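Side-chain contacts in rhamnosidase B (Bacillus sp., PDB 2OKX), which hydrolyses alpha-L-rhamnosidic bonds as an alpha-L-rhamnosidase of glycoside hydrolase family 78: residues C437-D442 with V519-I524; G427-F432 with L510-N515; G449-E454 with N484-I489. One frame throughout, in Å; residues are numbered along the deposited sequence.

All three interactions bridge the two sheets of one beta-sandwich, the concanavalin-like part of the enzyme, rather than pairing strands within a sheet. Interactions 1 and 3 are buried and wholly apolar where their segments touch, interaction 1 through aliphatic branches, interaction 3 chiefly through aromatic rings. Interaction 2 lies nearer the surface and adds an amide and a bridging water to its aliphatic pair. The contacts share their sheets: 437-442 is a hydrogen-bonded neighbour of 510-515, while 519-524 is flanked by 427-432 on one edge and 449-454 on the other. At 519-524 the side turned from interaction 1 helps hold a calcium ion.

Interaction 1: C437-D442 with V519-I524; sequences CELVID and VKLHEI. With CA (calcium ion), chain C.
Leu521 and Ile524 stand three residues apart, yet both point inward and meet Leu439 and Ile441, which are only two apart on a regular strand. A classic beta bulge makes up the difference. His522 and Glu523 together face Glu454 of the neighbouring strand, where probable hydrogen bonds join His522 N to Glu454 O and Glu523 O to Glu454 N. The backbone of His522 takes helical angles (phi -75°, psi -35°), and the extra residue returns Ile524 to the face that Leu521 occupies.

The touching is light and purely aliphatic. Leu439 CD2 meets Leu521 CD2 methyl to methyl at 4.2 Å, the leucine of 519-524 stretched from its strand with CG opposite the backbone N (chi1 -173°). Beside them Ile441 CG1 lies 4.4 Å from Ile524 CG2. Branched, uncharged side chains suit this place, the space between the two sheets of a concanavalin-like beta-sandwich: 437-442 belongs to the sheet containing strand 507-513, and 519-524 to the one containing strand 450-457. Leu521 also packs on Leu510, and Ile524 on Phe453.

The other side of the bulge is polar. His522 O binds the calcium ion at 2.6 Å, and Val423 O is another of its protein ligands. Three waters join them, and one of these, 2.3 Å from the calcium ion, donates a hydrogen bond of 3.0 Å to Glu523 OE1. Glu523 is thus a second-shell residue that orients a metal-bound water, while its OE2 forms a salt bridge with Lys202.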
ATOM      1  N   CYS A 437     -19.625 -13.128  19.521  1.00 22.22           N
ATOM      2  CA  CYS A 437     -19.952 -11.726  19.748  1.00 22.43           C
ATOM      3  C   CYS A 437     -19.123 -10.842  18.825  1.00 20.79           C
ATOM      4  O   CYS A 437     -17.908 -10.761  18.968  1.00 20.04           O
ATOM      5  CB  CYS A 437     -19.669 -11.337  21.200  1.00 23.34           C
ATOM      6  SG  CYS A 437     -20.076  -9.616  21.591  1.00 24.39           S
ATOM      7  N   GLU A 438     -19.787 -10.185  17.880  1.00 19.82           N
ATOM      8  CA  GLU A 438     -19.095  -9.309  16.944  1.00 18.39           C
ATOM      9  C   GLU A 438     -19.307  -7.832  17.267  1.00 19.56           C
ATOM     10  O   GLU A 438     -20.440  -7.363  17.366  1.00 21.29           O
ATOM     11  CB  GLU A 438     -19.578  -9.570  15.519  1.00 19.22           C
ATOM     12  CG  GLU A 438     -19.062  -8.549  14.503  1.00 19.94           C
ATOM     13  CD  GLU A 438     -19.835  -8.595  13.202  1.00 20.94           C
ATOM     14  OE1 GLU A 438     -19.611  -9.528  12.401  1.00 20.35           O
ATOM     15  OE2 GLU A 438     -20.679  -7.699  12.990  1.00 21.69           O
ATOM     16  N   LEU A 439     -18.210  -7.108  17.428  1.00 19.99           N
ATOM     17  CA  LEU A 439     -18.262  -5.677  17.695  1.00 21.30           C
ATOM     18  C   LEU A 439     -17.687  -4.955  16.484  1.00 20.98           C
ATOM     19  O   LEU A 439     -16.630  -5.335  15.992  1.00 21.48           O
ATOM     20  CB  LEU A 439     -17.402  -5.323  18.909  1.00 23.47           C
ATOM     21  CG  LEU A 439     -18.009  -5.247  20.310  1.00 24.71           C
ATOM     22  CD1 LEU A 439     -18.796  -6.494  20.626  1.00 27.58           C
ATOM     23  CD2 LEU A 439     -16.879  -5.036  21.310  1.00 23.05           C
ATOM     24  N   VAL A 440     -18.382  -3.934  15.990  1.00 20.46           N
ATOM     25  CA  VAL A 440     -17.849  -3.149  14.879  1.00 18.68           C
ATOM     26  C   VAL A 440     -17.432  -1.829  15.513  1.00 17.92           C
ATOM     27  O   VAL A 440     -18.273  -1.042  15.950  1.00 16.54           O
ATOM     28  CB  VAL A 440     -18.889  -2.896  13.763  1.00 18.68           C
ATOM     29  CG1 VAL A 440     -18.293  -1.964  12.707  1.00 20.33           C
ATOM     30  CG2 VAL A 440     -19.268  -4.217  13.102  1.00 19.39           C
ATOM     31  N   ILE A 441     -16.123  -1.624  15.589  1.00 16.80           N
ATOM     32  CA  ILE A 441     -15.535  -0.437  16.194  1.00 16.84           C
ATOM     33  C   ILE A 441     -15.224   0.579  15.103  1.00 16.53           C
ATOM     34  O   ILE A 441     -14.530   0.254  14.148  1.00 16.94           O
ATOM     35  CB  ILE A 441     -14.211  -0.801  16.910  1.00 18.58           C
ATOM     36  CG1 ILE A 441     -14.455  -1.918  17.934  1.00 20.57           C
ATOM     37  CG2 ILE A 441     -13.615   0.424  17.569  1.00 15.58           C
ATOM     38  CD1 ILE A 441     -15.442  -1.564  19.003  1.00 23.04           C
ATOM     39  N   ASP A 442     -15.728   1.800  15.249  1.00 15.65           N
ATOM     40  CA  ASP A 442     -15.489   2.854  14.260  1.00 15.82           C
ATOM     41  C   ASP A 442     -14.428   3.825  14.763  1.00 14.57           C
ATOM     42  O   ASP A 442     -14.633   4.514  15.764  1.00 13.57           O
ATOM     43  CB  ASP A 442     -16.790   3.618  13.978  1.00 15.62           C
ATOM     44  CG  ASP A 442     -16.651   4.640  12.851  1.00 17.24           C
ATOM     45  OD1 ASP A 442     -15.540   4.803  12.299  1.00 15.77           O
ATOM     46  OD2 ASP A 442     -17.669   5.281  12.517  1.00 15.56           O
ATOM     47  N   VAL A 519     -16.138 -11.789  28.720  1.00 26.93           N
ATOM     48  CA  VAL A 519     -14.863 -11.166  28.410  1.00 24.28           C
ATOM     49  C   VAL A 519     -14.954  -9.689  28.785  1.00 23.69           C
ATOM     50  O   VAL A 519     -15.948  -9.029  28.493  1.00 23.19           O
ATOM     51  CB  VAL A 519     -14.538 -11.282  26.900  1.00 24.59           C
ATOM     52  CG1 VAL A 519     -13.352 -10.382  26.542  1.00 23.18           C
ATOM     53  CG2 VAL A 519     -14.227 -12.727  26.545  1.00 23.46           C
ATOM     54  N   LYS A 520     -13.925  -9.182  29.453  1.00 23.41           N
ATOM     55  CA  LYS A 520     -13.895  -7.778  29.838  1.00 24.91           C
ATOM     56  C   LYS A 520     -12.889  -7.070  28.946  1.00 23.99           C
ATOM     57  O   LYS A 520     -11.686  -7.314  29.036  1.00 26.01           O
ATOM     58  CB  LYS A 520     -13.477  -7.619  31.299  1.00 25.64           C
ATOM     59  CG  LYS A 520     -14.477  -8.162  32.296  1.00 27.09           C
ATOM     60  CD  LYS A 520     -14.003  -7.915  33.715  1.00 30.35           C
ATOM     61  CE  LYS A 520     -14.980  -8.484  34.729  1.00 33.30           C
ATOM     62  NZ  LYS A 520     -14.509  -8.248  36.119  1.00 35.22           N
ATOM     63  N   LEU A 521     -13.383  -6.196  28.080  1.00 23.36           N
ATOM     64  CA  LEU A 521     -12.503  -5.466  27.183  1.00 22.54           C
ATOM     65  C   LEU A 521     -12.141  -4.137  27.838  1.00 22.24           C
ATOM     66  O   LEU A 521     -12.982  -3.244  27.964  1.00 22.19           O
ATOM     67  CB  LEU A 521     -13.203  -5.255  25.835  1.00 22.41           C
ATOM     68  CG  LEU A 521     -12.411  -4.653  24.667  1.00 24.82           C
ATOM     69  CD1 LEU A 521     -11.067  -5.355  24.509  1.00 24.90           C
ATOM     70  CD2 LEU A 521     -13.235  -4.786  23.391  1.00 23.51           C
ATOM     71  N   HIS A 522     -10.892  -4.024  28.286  1.00 21.48           N
ATOM     72  CA  HIS A 522     -10.420  -2.807  28.932  1.00 21.60           C
ATOM     73  C   HIS A 522     -10.184  -1.697  27.922  1.00 22.27           C
ATOM     74  O   HIS A 522     -10.405  -0.526  28.220  1.00 23.44           O
ATOM     75  CB  HIS A 522      -9.142  -3.077  29.730  1.00 21.96           C
ATOM     76  CG  HIS A 522      -9.387  -3.801  31.018  1.00 25.13           C
ATOM     77  ND1 HIS A 522      -9.623  -5.158  31.077  1.00 29.51           N
ATOM     78  CD2 HIS A 522      -9.493  -3.346  32.289  1.00 26.06           C
ATOM     79  CE1 HIS A 522      -9.866  -5.507  32.328  1.00 27.74           C
ATOM     80  NE2 HIS A 522      -9.794  -4.427  33.083  1.00 29.43           N
ATOM     81  N   GLU A 523      -9.723  -2.068  26.735  1.00 20.02           N
ATOM     82  CA  GLU A 523      -9.501  -1.102  25.668  1.00 22.70           C
ATOM     83  C   GLU A 523      -9.105  -1.737  24.345  1.00 22.66           C
ATOM     84  O   GLU A 523      -8.429  -2.768  24.305  1.00 22.16           O
ATOM     85  CB  GLU A 523      -8.445  -0.066  26.063  1.00 22.46           C
ATOM     86  CG  GLU A 523      -7.091  -0.627  26.450  1.00 26.20           C
ATOM     87  CD  GLU A 523      -6.108   0.472  26.816  1.00 27.97           C
ATOM     88  OE1 GLU A 523      -6.515   1.409  27.532  1.00 32.14           O
ATOM     89  OE2 GLU A 523      -4.933   0.404  26.397  1.00 26.80           O
ATOM     90  N   ILE A 524      -9.572  -1.117  23.267  1.00 21.36           N
ATOM     91  CA  ILE A 524      -9.266  -1.535  21.908  1.00 20.84           C
ATOM     92  C   ILE A 524      -8.887  -0.199  21.274  1.00 21.09           C
ATOM     93  O   ILE A 524      -9.584   0.804  21.459  1.00 19.33           O
ATOM     94  CB  ILE A 524     -10.498  -2.185  21.208  1.00 22.00           C
ATOM     95  CG1 ILE A 524     -10.175  -2.499  19.744  1.00 25.13           C
ATOM     96  CG2 ILE A 524     -11.704  -1.280  21.300  1.00 23.40           C
ATOM     97  CD1 ILE A 524      -9.065  -3.523  19.549  1.00 26.30           C
TER
HETATM   98 CA    CA C4001      -9.856   0.922  30.301  1.00 29.29          CA
HETATM   99  O   HOH W   1      -9.102   2.429  28.703  1.00 25.56           O
HETATM  100  O   HOH W   2     -10.530  -0.700  31.939  1.00 26.07           O
HETATM  101  O   HOH W   3     -12.030   1.176  29.547  1.00 20.01           O

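Interaction 2: G427-F432 with L510-N515; sequences GVLPVF and LTVRGN
Leu429 reaches Val512 at a slant, and only their ends meet: Leu429 CD2 comes to 3.5 Å from Val512 CG2, a tight fit for two methyl groups. Both side chains leave the backbone heading for the other segment. In Leu429, CG is set beside the backbone N and opposite the carbonyl carbon (chi1 -81°), and its terminal fork carries CD2 forward. Val512 presents the branch that likewise stands beside its own N. Compact branched residues suit this spot, because Val512 must also fit against Ile463 and Val519.

The pair spans two sheets of the beta-sandwich. Strand 427-428 is paired antiparallel with 520-528, whereas 510-513 lies between 436-443 and 462-472 in the other sheet. Where this second strand ends, Gly514 takes positive phi, a conformation favourable to glycine, and the chain swings round to Asn515.

Here Asn515 and Val431 lie alongside each other, pointing opposite ways, nearer the surface. Asn515 holds CG between its backbone N and carbonyl carbon (chi1 56°), which brings the amide towards 427-432 although the side chain does not set out in that direction. Its ND2 packs 3.7 Å from Val431 CG2 and donates a 3.2 Å hydrogen bond to a water. That water in turn donates to Pro430 O at 2.8 Å; proline has no N-H to offer, but its carbonyl can still accept. ND2 also bonds Ala517 O, so two acceptors hold the amide's rotation.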
ATOM      1  N   GLY A 427     -15.261  -2.673  29.436  1.00 24.06           N
ATOM      2  CA  GLY A 427     -16.506  -2.920  28.739  1.00 22.50           C
ATOM      3  C   GLY A 427     -16.756  -4.412  28.845  1.00 23.62           C
ATOM      4  O   GLY A 427     -15.895  -5.210  28.486  1.00 25.69           O
ATOM      5  N   VAL A 428     -17.919  -4.795  29.355  1.00 23.54           N
ATOM      6  CA  VAL A 428     -18.249  -6.206  29.509  1.00 23.80           C
ATOM      7  C   VAL A 428     -19.073  -6.681  28.323  1.00 23.94           C
ATOM      8  O   VAL A 428     -20.189  -6.220  28.097  1.00 23.19           O
ATOM      9  CB  VAL A 428     -19.033  -6.449  30.817  1.00 24.63           C
ATOM     10  CG1 VAL A 428     -19.271  -7.948  31.025  1.00 24.13           C
ATOM     11  CG2 VAL A 428     -18.258  -5.869  31.993  1.00 23.86           C
ATOM     12  N   LEU A 429     -18.509  -7.608  27.562  1.00 24.99           N
ATOM     13  CA  LEU A 429     -19.180  -8.141  26.388  1.00 25.80           C
ATOM     14  C   LEU A 429     -20.197  -9.209  26.740  1.00 26.86           C
ATOM     15  O   LEU A 429     -19.959 -10.050  27.604  1.00 24.98           O
ATOM     16  CB  LEU A 429     -18.151  -8.720  25.412  1.00 26.39           C
ATOM     17  CG  LEU A 429     -17.407  -7.754  24.480  1.00 29.57           C
ATOM     18  CD1 LEU A 429     -16.933  -6.533  25.238  1.00 28.86           C
ATOM     19  CD2 LEU A 429     -16.228  -8.482  23.841  1.00 28.84           C
ATOM     20  N   PRO A 430     -21.358  -9.182  26.072  1.00 26.84           N
ATOM     21  CA  PRO A 430     -22.388 -10.180  26.342  1.00 27.70           C
ATOM     22  C   PRO A 430     -21.932 -11.535  25.820  1.00 29.70           C
ATOM     23  O   PRO A 430     -21.216 -11.621  24.817  1.00 29.25           O
ATOM     24  CB  PRO A 430     -23.590  -9.643  25.575  1.00 28.22           C
ATOM     25  CG  PRO A 430     -22.951  -8.988  24.388  1.00 28.21           C
ATOM     26  CD  PRO A 430     -21.805  -8.234  25.036  1.00 28.11           C
ATOM     27  N   VAL A 431     -22.333 -12.590  26.515  1.00 30.70           N
ATOM     28  CA  VAL A 431     -21.996 -13.942  26.102  1.00 31.76           C
ATOM     29  C   VAL A 431     -23.274 -14.554  25.552  1.00 30.65           C
ATOM     30  O   VAL A 431     -24.286 -14.622  26.250  1.00 30.11           O
ATOM     31  CB  VAL A 431     -21.509 -14.794  27.287  1.00 33.81           C
ATOM     32  CG1 VAL A 431     -21.215 -16.210  26.818  1.00 35.76           C
ATOM     33  CG2 VAL A 431     -20.269 -14.170  27.898  1.00 35.08           C
ATOM     34  N   PHE A 432     -23.237 -14.972  24.293  1.00 29.02           N
ATOM     35  CA  PHE A 432     -24.403 -15.578  23.671  1.00 29.29           C
ATOM     36  C   PHE A 432     -24.343 -17.086  23.869  1.00 30.57           C
ATOM     37  O   PHE A 432     -23.267 -17.684  23.823  1.00 31.11           O
ATOM     38  CB  PHE A 432     -24.444 -15.239  22.180  1.00 27.29           C
ATOM     39  CG  PHE A 432     -24.587 -13.770  21.903  1.00 25.56           C
ATOM     40  CD1 PHE A 432     -23.589 -13.076  21.223  1.00 24.29           C
ATOM     41  CD2 PHE A 432     -25.709 -13.073  22.347  1.00 24.44           C
ATOM     42  CE1 PHE A 432     -23.705 -11.707  20.991  1.00 22.81           C
ATOM     43  CE2 PHE A 432     -25.834 -11.704  22.121  1.00 24.54           C
ATOM     44  CZ  PHE A 432     -24.828 -11.021  21.441  1.00 23.38           C
ATOM     45  N   LEU A 510     -14.354  -6.738  15.501  1.00 19.17           N
ATOM     46  CA  LEU A 510     -13.674  -7.451  16.576  1.00 19.76           C
ATOM     47  C   LEU A 510     -14.650  -8.536  16.997  1.00 19.64           C
ATOM     48  O   LEU A 510     -15.700  -8.246  17.565  1.00 20.50           O
ATOM     49  CB  LEU A 510     -13.376  -6.509  17.748  1.00 20.03           C
ATOM     50  CG  LEU A 510     -12.508  -7.105  18.861  1.00 20.30           C
ATOM     51  CD1 LEU A 510     -11.093  -7.327  18.340  1.00 20.93           C
ATOM     52  CD2 LEU A 510     -12.487  -6.173  20.058  1.00 20.34           C
ATOM     53  N   THR A 511     -14.311  -9.787  16.701  1.00 20.59           N
ATOM     54  CA  THR A 511     -15.207 -10.890  17.019  1.00 20.88           C
ATOM     55  C   THR A 511     -14.627 -11.837  18.063  1.00 22.12           C
ATOM     56  O   THR A 511     -13.523 -12.368  17.903  1.00 21.99           O
ATOM     57  CB  THR A 511     -15.570 -11.648  15.731  1.00 19.79           C
ATOM     58  OG1 THR A 511     -15.966 -10.701  14.729  1.00 22.99           O
ATOM     59  CG2 THR A 511     -16.726 -12.599  15.971  1.00 19.34           C
ATOM     60  N   VAL A 512     -15.388 -12.029  19.139  1.00 22.12           N
ATOM     61  CA  VAL A 512     -14.982 -12.877  20.256  1.00 22.22           C
ATOM     62  C   VAL A 512     -15.701 -14.218  20.162  1.00 22.22           C
ATOM     63  O   VAL A 512     -16.929 -14.263  20.089  1.00 22.43           O
ATOM     64  CB  VAL A 512     -15.327 -12.196  21.601  1.00 22.69           C
ATOM     65  CG1 VAL A 512     -14.796 -13.025  22.770  1.00 22.78           C
ATOM     66  CG2 VAL A 512     -14.738 -10.786  21.630  1.00 21.10           C
ATOM     67  N   ARG A 513     -14.931 -15.303  20.171  1.00 22.82           N
ATOM     68  CA  ARG A 513     -15.498 -16.646  20.054  1.00 24.74           C
ATOM     69  C   ARG A 513     -14.972 -17.655  21.086  1.00 25.25           C
ATOM     70  O   ARG A 513     -13.871 -17.511  21.617  1.00 24.76           O
ATOM     71  CB  ARG A 513     -15.202 -17.223  18.663  1.00 25.65           C
ATOM     72  CG  ARG A 513     -15.087 -16.214  17.516  1.00 23.57           C
ATOM     73  CD  ARG A 513     -14.692 -16.943  16.228  1.00 24.42           C
ATOM     74  NE  ARG A 513     -14.297 -16.042  15.142  1.00 24.05           N
ATOM     75  CZ  ARG A 513     -15.142 -15.469  14.291  1.00 21.09           C
ATOM     76  NH1 ARG A 513     -16.447 -15.693  14.383  1.00 19.69           N
ATOM     77  NH2 ARG A 513     -14.674 -14.670  13.341  1.00 21.90           N
ATOM     78  N   GLY A 514     -15.777 -18.684  21.341  1.00 29.26           N
ATOM     79  CA  GLY A 514     -15.400 -19.759  22.247  1.00 31.58           C
ATOM     80  C   GLY A 514     -15.178 -19.486  23.723  1.00 34.56           C
ATOM     81  O   GLY A 514     -14.591 -20.318  24.420  1.00 37.15           O
ATOM     82  N   ASN A 515     -15.635 -18.343  24.217  1.00 33.25           N
ATOM     83  CA  ASN A 515     -15.460 -18.027  25.629  1.00 34.05           C
ATOM     84  C   ASN A 515     -16.687 -18.500  26.391  1.00 34.88           C
ATOM     85  O   ASN A 515     -17.814 -18.293  25.951  1.00 34.35           O
ATOM     86  CB  ASN A 515     -15.290 -16.523  25.821  1.00 32.39           C
ATOM     87  CG  ASN A 515     -16.442 -15.743  25.250  1.00 30.36           C
ATOM     88  OD1 ASN A 515     -16.742 -15.852  24.062  1.00 29.25           O
ATOM     89  ND2 ASN A 515     -17.106 -14.955  26.090  1.00 30.57           N
TER
HETATM   90  O   HOH W   4     -18.643 -12.617  24.504  1.00 30.81           O

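Interaction 3: G449-E454 with N484-I489; sequences GFIGFE and NTFRYI
Aromatic packing between opposed sheets joins Ile451 and Phe453 to Phe486 and Tyr488, buried inside the concanavalin-like domain. Strand 450-454 runs in one sheet and 485-489 in the other, their axes 10.2 Å apart, a separation that large rings can fill from both sides.

Phe453 touches both aromatic rings of the other strand. Its CG sits between the backbone N and the carbonyl carbon (chi1 65°), sending the ring across the gap. Phe453 CZ then stands over one face of Tyr488, towards the rim of that ring, 3.6 Å from Tyr488 CD2. This is a T-shaped stack: the planes are at 83° and the centroids of the Phe453 and Tyr488 rings 5.2 Å apart, so the C–H edge of the phenylalanine is offered to the pi cloud of the tyrosine. Along the same edge of Phe453, its CE1 touches Phe486 CZ at 3.9 Å. Phe486 turns its edge to the isoleucine, whose CG2 and CB lie close to the ring plane; Ile451 CG2 is 3.8 Å from Phe486 CE1.

Exchanging Phe453 for a valine would probably leave the face of Tyr488 without its edge-on partner and open a gap beside Phe486.

Tyrosine suits its position because the hydroxyl, at the far end of the ring, is hydrogen-bonded to Gln495 NE2 on a strand of the opposing sheet, and this buried polar group therefore has a partner. The strands run in nearly the same direction, crossing at -26°, the modest negative twist characteristic of aligned face-to-face sheet packing in a beta-sandwich.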
ATOM      1  N   GLY A 449      -1.917   1.845  11.106  1.00 15.69           N
ATOM      2  CA  GLY A 449      -1.049   1.548  12.226  1.00 14.59           C
ATOM      3  C   GLY A 449      -1.185   0.170  12.833  1.00 16.62           C
ATOM      4  O   GLY A 449      -1.603  -0.789  12.176  1.00 17.43           O
ATOM      5  N   PHE A 450      -0.852   0.093  14.115  1.00 17.99           N
ATOM      6  CA  PHE A 450      -0.856  -1.159  14.856  1.00 18.45           C
ATOM      7  C   PHE A 450      -2.002  -1.297  15.847  1.00 19.97           C
ATOM      8  O   PHE A 450      -2.104  -0.542  16.821  1.00 20.01           O
ATOM      9  CB  PHE A 450       0.493  -1.287  15.562  1.00 18.27           C
ATOM     10  CG  PHE A 450       1.661  -0.971  14.664  1.00 18.83           C
ATOM     11  CD1 PHE A 450       2.037  -1.856  13.651  1.00 19.12           C
ATOM     12  CD2 PHE A 450       2.337   0.240  14.777  1.00 19.90           C
ATOM     13  CE1 PHE A 450       3.065  -1.535  12.764  1.00 19.50           C
ATOM     14  CE2 PHE A 450       3.369   0.572  13.891  1.00 19.21           C
ATOM     15  CZ  PHE A 450       3.732  -0.319  12.883  1.00 20.34           C
ATOM     16  N   ILE A 451      -2.861  -2.277  15.587  1.00 18.24           N
ATOM     17  CA  ILE A 451      -4.012  -2.545  16.436  1.00 19.54           C
ATOM     18  C   ILE A 451      -3.549  -3.090  17.776  1.00 20.51           C
ATOM     19  O   ILE A 451      -2.666  -3.949  17.840  1.00 19.34           O
ATOM     20  CB  ILE A 451      -4.949  -3.574  15.774  1.00 18.31           C
ATOM     21  CG1 ILE A 451      -5.523  -2.985  14.483  1.00 16.07           C
ATOM     22  CG2 ILE A 451      -6.060  -3.981  16.742  1.00 17.43           C
ATOM     23  CD1 ILE A 451      -6.239  -4.000  13.617  1.00 14.79           C
ATOM     24  N   GLY A 452      -4.145  -2.577  18.847  1.00 20.96           N
ATOM     25  CA  GLY A 452      -3.786  -3.024  20.177  1.00 21.48           C
ATOM     26  C   GLY A 452      -5.003  -3.154  21.063  1.00 21.71           C
ATOM     27  O   GLY A 452      -6.050  -2.558  20.801  1.00 20.45           O
ATOM     28  N   PHE A 453      -4.877  -3.951  22.116  1.00 21.83           N
ATOM     29  CA  PHE A 453      -5.978  -4.128  23.046  1.00 21.71           C
ATOM     30  C   PHE A 453      -5.483  -4.705  24.363  1.00 21.98           C
ATOM     31  O   PHE A 453      -4.345  -5.160  24.474  1.00 21.59           O
ATOM     32  CB  PHE A 453      -7.047  -5.058  22.459  1.00 21.74           C
ATOM     33  CG  PHE A 453      -6.572  -6.473  22.234  1.00 23.86           C
ATOM     34  CD1 PHE A 453      -6.106  -6.875  20.989  1.00 25.02           C
ATOM     35  CD2 PHE A 453      -6.588  -7.402  23.274  1.00 26.01           C
ATOM     36  CE1 PHE A 453      -5.662  -8.185  20.777  1.00 26.75           C
ATOM     37  CE2 PHE A 453      -6.145  -8.715  23.075  1.00 25.30           C
ATOM     38  CZ  PHE A 453      -5.683  -9.106  21.824  1.00 25.62           C
ATOM     39  N   GLU A 454      -6.354  -4.650  25.360  1.00 22.22           N
ATOM     40  CA  GLU A 454      -6.081  -5.192  26.682  1.00 23.82           C
ATOM     41  C   GLU A 454      -7.416  -5.750  27.131  1.00 22.98           C
ATOM     42  O   GLU A 454      -8.449  -5.091  26.993  1.00 21.51           O
ATOM     43  CB  GLU A 454      -5.607  -4.111  27.654  1.00 26.87           C
ATOM     44  CG  GLU A 454      -5.400  -4.637  29.068  1.00 31.60           C
ATOM     45  CD  GLU A 454      -4.754  -3.626  29.991  1.00 34.18           C
ATOM     46  OE1 GLU A 454      -4.717  -3.882  31.209  1.00 35.56           O
ATOM     47  OE2 GLU A 454      -4.277  -2.581  29.502  1.00 38.70           O
ATOM     48  N   ASN A 484      -6.855  -8.481   5.785  1.00 19.02           N
ATOM     49  CA  ASN A 484      -6.562  -7.408   6.740  1.00 18.63           C
ATOM     50  C   ASN A 484      -6.967  -7.872   8.133  1.00 18.99           C
ATOM     51  O   ASN A 484      -7.805  -7.252   8.793  1.00 18.00           O
ATOM     52  CB  ASN A 484      -7.374  -6.176   6.337  1.00 18.73           C
ATOM     53  CG  ASN A 484      -6.628  -4.890   6.566  1.00 18.12           C
ATOM     54  OD1 ASN A 484      -5.400  -4.875   6.615  1.00 17.78           O
ATOM     55  ND2 ASN A 484      -7.368  -3.791   6.682  1.00 17.65           N
ATOM     56  N   THR A 485      -6.327  -8.940   8.595  1.00 19.23           N
ATOM     57  CA  THR A 485      -6.711  -9.549   9.856  1.00 19.44           C
ATOM     58  C   THR A 485      -5.607 -10.156  10.713  1.00 19.55           C
ATOM     59  O   THR A 485      -4.444 -10.222  10.332  1.00 19.61           O
ATOM     60  CB  THR A 485      -7.653 -10.720   9.571  1.00 21.13           C
ATOM     61  OG1 THR A 485      -6.905 -11.742   8.896  1.00 20.14           O
ATOM     62  CG2 THR A 485      -8.802 -10.303   8.662  1.00 20.41           C
ATOM     63  N   PHE A 486      -6.032 -10.610  11.889  1.00 21.55           N
ATOM     64  CA  PHE A 486      -5.188 -11.341  12.816  1.00 21.85           C
ATOM     65  C   PHE A 486      -6.117 -12.074  13.773  1.00 22.29           C
ATOM     66  O   PHE A 486      -7.266 -11.672  13.978  1.00 21.29           O
ATOM     67  CB  PHE A 486      -4.179 -10.436  13.563  1.00 22.81           C
ATOM     68  CG  PHE A 486      -4.750  -9.646  14.719  1.00 24.83           C
ATOM     69  CD1 PHE A 486      -4.679  -8.256  14.715  1.00 23.43           C
ATOM     70  CD2 PHE A 486      -5.283 -10.283  15.841  1.00 24.70           C
ATOM     71  CE1 PHE A 486      -5.124  -7.511  15.807  1.00 22.20           C
ATOM     72  CE2 PHE A 486      -5.730  -9.544  16.938  1.00 23.25           C
ATOM     73  CZ  PHE A 486      -5.650  -8.158  16.920  1.00 23.70           C
ATOM     74  N   ARG A 487      -5.645 -13.196  14.294  1.00 22.07           N
ATOM     75  CA  ARG A 487      -6.414 -13.952  15.266  1.00 21.82           C
ATOM     76  C   ARG A 487      -5.519 -14.084  16.478  1.00 22.48           C
ATOM     77  O   ARG A 487      -4.335 -14.402  16.356  1.00 22.38           O
ATOM     78  CB  ARG A 487      -6.788 -15.345  14.757  1.00 22.37           C
ATOM     79  CG  ARG A 487      -7.249 -16.280  15.888  1.00 21.71           C
ATOM     80  CD  ARG A 487      -7.974 -17.499  15.360  1.00 22.19           C
ATOM     81  NE  ARG A 487      -9.263 -17.144  14.782  1.00 21.70           N
ATOM     82  CZ  ARG A 487     -10.090 -18.012  14.210  1.00 25.63           C
ATOM     83  NH1 ARG A 487      -9.759 -19.296  14.138  1.00 25.41           N
ATOM     84  NH2 ARG A 487     -11.248 -17.598  13.712  1.00 23.71           N
ATOM     85  N   TYR A 488      -6.091 -13.827  17.643  1.00 22.67           N
ATOM     86  CA  TYR A 488      -5.367 -13.912  18.899  1.00 21.27           C
ATOM     87  C   TYR A 488      -6.155 -14.861  19.787  1.00 20.66           C
ATOM     88  O   TYR A 488      -7.357 -14.677  19.991  1.00 19.68           O
ATOM     89  CB  TYR A 488      -5.297 -12.529  19.551  1.00 21.49           C
ATOM     90  CG  TYR A 488      -4.615 -12.503  20.899  1.00 21.22           C
ATOM     91  CD1 TYR A 488      -3.244 -12.266  21.007  1.00 20.79           C
ATOM     92  CD2 TYR A 488      -5.343 -12.714  22.071  1.00 22.57           C
ATOM     93  CE1 TYR A 488      -2.617 -12.234  22.250  1.00 21.07           C
ATOM     94  CE2 TYR A 488      -4.727 -12.688  23.320  1.00 20.00           C
ATOM     95  CZ  TYR A 488      -3.367 -12.446  23.402  1.00 22.30           C
ATOM     96  OH  TYR A 488      -2.762 -12.415  24.636  1.00 22.19           O
ATOM     97  N   ILE A 489      -5.483 -15.891  20.288  1.00 21.75           N
ATOM     98  CA  ILE A 489      -6.121 -16.866  21.164  1.00 22.48           C
ATOM     99  C   ILE A 489      -5.616 -16.570  22.570  1.00 22.86           C
ATOM    100  O   ILE A 489      -4.413 -16.581  22.829  1.00 24.17           O
ATOM    101  CB  ILE A 489      -5.759 -18.304  20.751  1.00 24.17           C
ATOM    102  CG1 ILE A 489      -6.079 -18.504  19.267  1.00 25.44           C
ATOM    103  CG2 ILE A 489      -6.559 -19.298  21.583  1.00 23.91           C
ATOM    104  CD1 ILE A 489      -5.522 -19.779  18.674  1.00 30.37           C
TER